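Local coordinates for protein rhizavidin (Rhizobium etli, PDB 3EW1) that binds biotin with high affinity as a secreted, dimeric member of the avidin family, at residues N92-E97 with F121-P125. Residues are numbered along the deposited sequence; the frame is centred on the assembly and turned at random.
Sequences NGNNTE and FQYVP
Strands 95-108 and 111-124, the last antiparallel hairpin of the avidin barrel, meet here at their open end, where Thr96 and Glu97 run beside Tyr123 and Gln122. Tyr123 N donates to Thr96 O over 3.0 Å, and next to this bond Glu97 CA approaches Phe121 O as a CA-H...O contact. Glu97 and Gln122 form a non-hydrogen-bonded pair whose side chains lie alongside each other on one face of the sheet. The chain of Gln122 bends at chi2 (-60°), bringing NE2 to 3.0 Å from Glu97 OE2; the bond is nearly straight and uses the anti lone pair of the carboxylate. The other oxygen, OE1, accepts from Gln90 NE2, so the carboxylate is held from two strands. Beyond Thr96 the backbone pairing gives way to a side-chain bond: Asn95, its CG turned opposite the backbone N (chi1 -158°), sends ND2 in the plane of its amide onto a lone pair of Tyr123 O at 3.1 Å. Its OD1 rests at the edge of the tyrosine ring, 3.6 Å from CD1. A leucine at Asn95 would probably leave Tyr123 O without this donor, since its branched hydrocarbon end has no N-H to offer. Asn95 also ends the type I' turn from Asn92, the tight two-residue link between strands 78-92 and 95-108, so that this corner of the up-and-down avidin barrel brings three successive antiparallel strands together.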
ATOM      1  N   ASN B  92      10.177  -7.583 -20.101  0.50 31.62           N
ATOM      2  CA  ASN B  92      11.373  -7.305 -20.900  0.50 32.84           C
ATOM      3  C   ASN B  92      12.348  -8.472 -20.849  0.50 33.27           C
ATOM      4  O   ASN B  92      12.442  -9.173 -19.833  0.50 33.19           O
ATOM      5  CB  ASN B  92      12.059  -6.005 -20.461  0.50 33.51           C
ATOM      6  CG  ASN B  92      12.882  -6.163 -19.188  0.50 34.52           C
ATOM      7  OD1 ASN B  92      14.026  -5.705 -19.125  0.50 35.60           O
ATOM      8  ND2 ASN B  92      12.303  -6.805 -18.166  0.50 35.69           N
ATOM      9  N   GLY B  93      13.067  -8.685 -21.947  1.00 33.67           N
ATOM     10  CA  GLY B  93      14.066  -9.758 -22.020  1.00 33.65           C
ATOM     11  C   GLY B  93      13.515 -11.094 -21.529  1.00 33.76           C
ATOM     12  O   GLY B  93      14.215 -11.843 -20.834  1.00 35.07           O
ATOM     13  N   ASN B  94      12.261 -11.391 -21.873  1.00 33.60           N
ATOM     14  CA  ASN B  94      11.613 -12.642 -21.474  1.00 33.41           C
ATOM     15  C   ASN B  94      11.411 -12.830 -19.935  1.00 32.48           C
ATOM     16  O   ASN B  94      11.250 -13.948 -19.447  1.00 33.03           O
ATOM     17  CB  ASN B  94      12.360 -13.842 -22.070  1.00 34.11           C
ATOM     18  CG  ASN B  94      11.423 -14.983 -22.448  1.00 35.56           C
ATOM     19  OD1 ASN B  94      11.381 -16.014 -21.761  1.00 38.65           O
ATOM     20  ND2 ASN B  94      10.647 -14.800 -23.528  1.00 35.77           N
ATOM     21  N   ASN B  95      11.399 -11.734 -19.188  1.00 31.30           N
ATOM     22  CA  ASN B  95      11.120 -11.808 -17.763  1.00 30.18           C
ATOM     23  C   ASN B  95      10.159 -10.683 -17.402  1.00 28.56           C
ATOM     24  O   ASN B  95      10.206  -9.616 -17.982  1.00 28.05           O
ATOM     25  CB  ASN B  95      12.416 -11.667 -16.944  1.00 31.30           C
ATOM     26  CG  ASN B  95      12.305 -12.273 -15.508  1.00 32.99           C
ATOM     27  OD1 ASN B  95      11.687 -13.330 -15.313  1.00 34.43           O
ATOM     28  ND2 ASN B  95      12.917 -11.601 -14.515  1.00 32.78           N
ATOM     29  N   THR B  96       9.289 -10.939 -16.436  1.00 26.92           N
ATOM     30  CA  THR B  96       8.415  -9.912 -15.892  1.00 24.66           C
ATOM     31  C   THR B  96       9.185  -9.039 -14.878  1.00 22.94           C
ATOM     32  O   THR B  96      10.036  -9.540 -14.149  1.00 21.14           O
ATOM     33  CB  THR B  96       7.250 -10.578 -15.167  1.00 25.47           C
ATOM     34  OG1 THR B  96       6.729 -11.609 -16.023  1.00 25.90           O
ATOM     35  CG2 THR B  96       6.156  -9.580 -14.890  1.00 23.03           C
ATOM     36  N   GLU B  97       8.889  -7.745 -14.851  1.00 21.51           N
ATOM     37  CA  GLU B  97       9.501  -6.832 -13.862  1.00 22.45           C
ATOM     38  C   GLU B  97       8.418  -5.892 -13.358  1.00 20.95           C
ATOM     39  O   GLU B  97       7.407  -5.659 -14.044  1.00 20.87           O
ATOM     40  CB  GLU B  97      10.703  -6.043 -14.432  1.00 22.94           C
ATOM     41  CG  GLU B  97      10.370  -5.122 -15.607  1.00 25.29           C
ATOM     42  CD  GLU B  97      11.583  -4.347 -16.188  1.00 28.11           C
ATOM     43  OE1 GLU B  97      11.342  -3.522 -17.115  1.00 32.28           O
ATOM     44  OE2 GLU B  97      12.753  -4.555 -15.744  1.00 33.23           O
ATOM     45  N   PHE B 121      11.767  -4.336  -9.674  1.00 18.94           N
ATOM     46  CA  PHE B 121      11.819  -5.705  -9.191  1.00 19.25           C
ATOM     47  C   PHE B 121      11.802  -6.675 -10.364  1.00 20.25           C
ATOM     48  O   PHE B 121      10.911  -6.569 -11.184  1.00 21.67           O
ATOM     49  CB  PHE B 121      10.577  -5.971  -8.301  1.00 20.29           C
ATOM     50  CG  PHE B 121      10.583  -5.209  -7.008  1.00 19.58           C
ATOM     51  CD1 PHE B 121      10.074  -3.896  -6.932  1.00 15.94           C
ATOM     52  CD2 PHE B 121      11.150  -5.755  -5.887  1.00 17.10           C
ATOM     53  CE1 PHE B 121      10.075  -3.169  -5.708  1.00 17.60           C
ATOM     54  CE2 PHE B 121      11.140  -5.020  -4.651  1.00 16.17           C
ATOM     55  CZ  PHE B 121      10.639  -3.735  -4.617  1.00 18.13           C
ATOM     56  N   GLN B 122      12.730  -7.641 -10.377  1.00 20.48           N
ATOM     57  CA  GLN B 122      12.717  -8.714 -11.375  1.00 20.98           C
ATOM     58  C   GLN B 122      12.090  -9.973 -10.802  1.00 20.14           C
ATOM     59  O   GLN B 122      12.346 -10.330  -9.631  1.00 19.19           O
ATOM     60  CB  GLN B 122      14.156  -9.068 -11.792  1.00 21.19           C
ATOM     61  CG  GLN B 122      14.916  -7.904 -12.326  1.00 25.18           C
ATOM     62  CD  GLN B 122      14.298  -7.276 -13.559  1.00 28.51           C
ATOM     63  OE1 GLN B 122      13.810  -7.967 -14.456  1.00 32.00           O
ATOM     64  NE2 GLN B 122      14.323  -5.957 -13.614  1.00 31.89           N
ATOM     65  N   TYR B 123      11.291 -10.665 -11.613  1.00 20.98           N
ATOM     66  CA  TYR B 123      10.709 -11.924 -11.224  1.00 20.70           C
ATOM     67  C   TYR B 123      11.823 -12.932 -10.979  1.00 21.75           C
ATOM     68  O   TYR B 123      12.796 -12.993 -11.760  1.00 21.86           O
ATOM     69  CB  TYR B 123       9.738 -12.423 -12.312  1.00 21.67           C
ATOM     70  CG  TYR B 123       9.249 -13.812 -12.074  1.00 22.60           C
ATOM     71  CD1 TYR B 123       9.851 -14.903 -12.713  1.00 22.02           C
ATOM     72  CD2 TYR B 123       8.212 -14.059 -11.170  1.00 21.11           C
ATOM     73  CE1 TYR B 123       9.417 -16.187 -12.491  1.00 22.58           C
ATOM     74  CE2 TYR B 123       7.765 -15.349 -10.922  1.00 20.62           C
ATOM     75  CZ  TYR B 123       8.380 -16.421 -11.578  1.00 20.29           C
ATOM     76  OH  TYR B 123       7.924 -17.729 -11.343  1.00 22.20           O
ATOM     77  N   VAL B 124      11.672 -13.718  -9.911  1.00 21.41           N
ATOM     78  CA  VAL B 124      12.610 -14.772  -9.529  1.00 22.74           C
ATOM     79  C   VAL B 124      11.911 -16.136  -9.599  1.00 23.53           C
ATOM     80  O   VAL B 124      10.970 -16.383  -8.864  1.00 23.31           O
ATOM     81  CB  VAL B 124      13.134 -14.491  -8.085  1.00 23.52           C
ATOM     82  CG1 VAL B 124      13.945 -15.656  -7.539  1.00 25.89           C
ATOM     83  CG2 VAL B 124      13.923 -13.202  -8.062  1.00 23.87           C
ATOM     84  N   PRO B 125      12.379 -17.049 -10.488  1.00 24.43           N
ATOM     85  CA  PRO B 125      11.763 -18.372 -10.612  1.00 25.34           C
ATOM     86  C   PRO B 125      11.991 -19.221  -9.359  1.00 25.07           C
ATOM     87  O   PRO B 125      13.025 -19.074  -8.705  1.00 25.76           O
ATOM     88  CB  PRO B 125      12.507 -19.003 -11.806  1.00 26.08           C
ATOM     89  CG  PRO B 125      13.239 -17.872 -12.461  1.00 27.73           C
ATOM     90  CD  PRO B 125      13.515 -16.873 -11.411  1.00 26.00           C
TER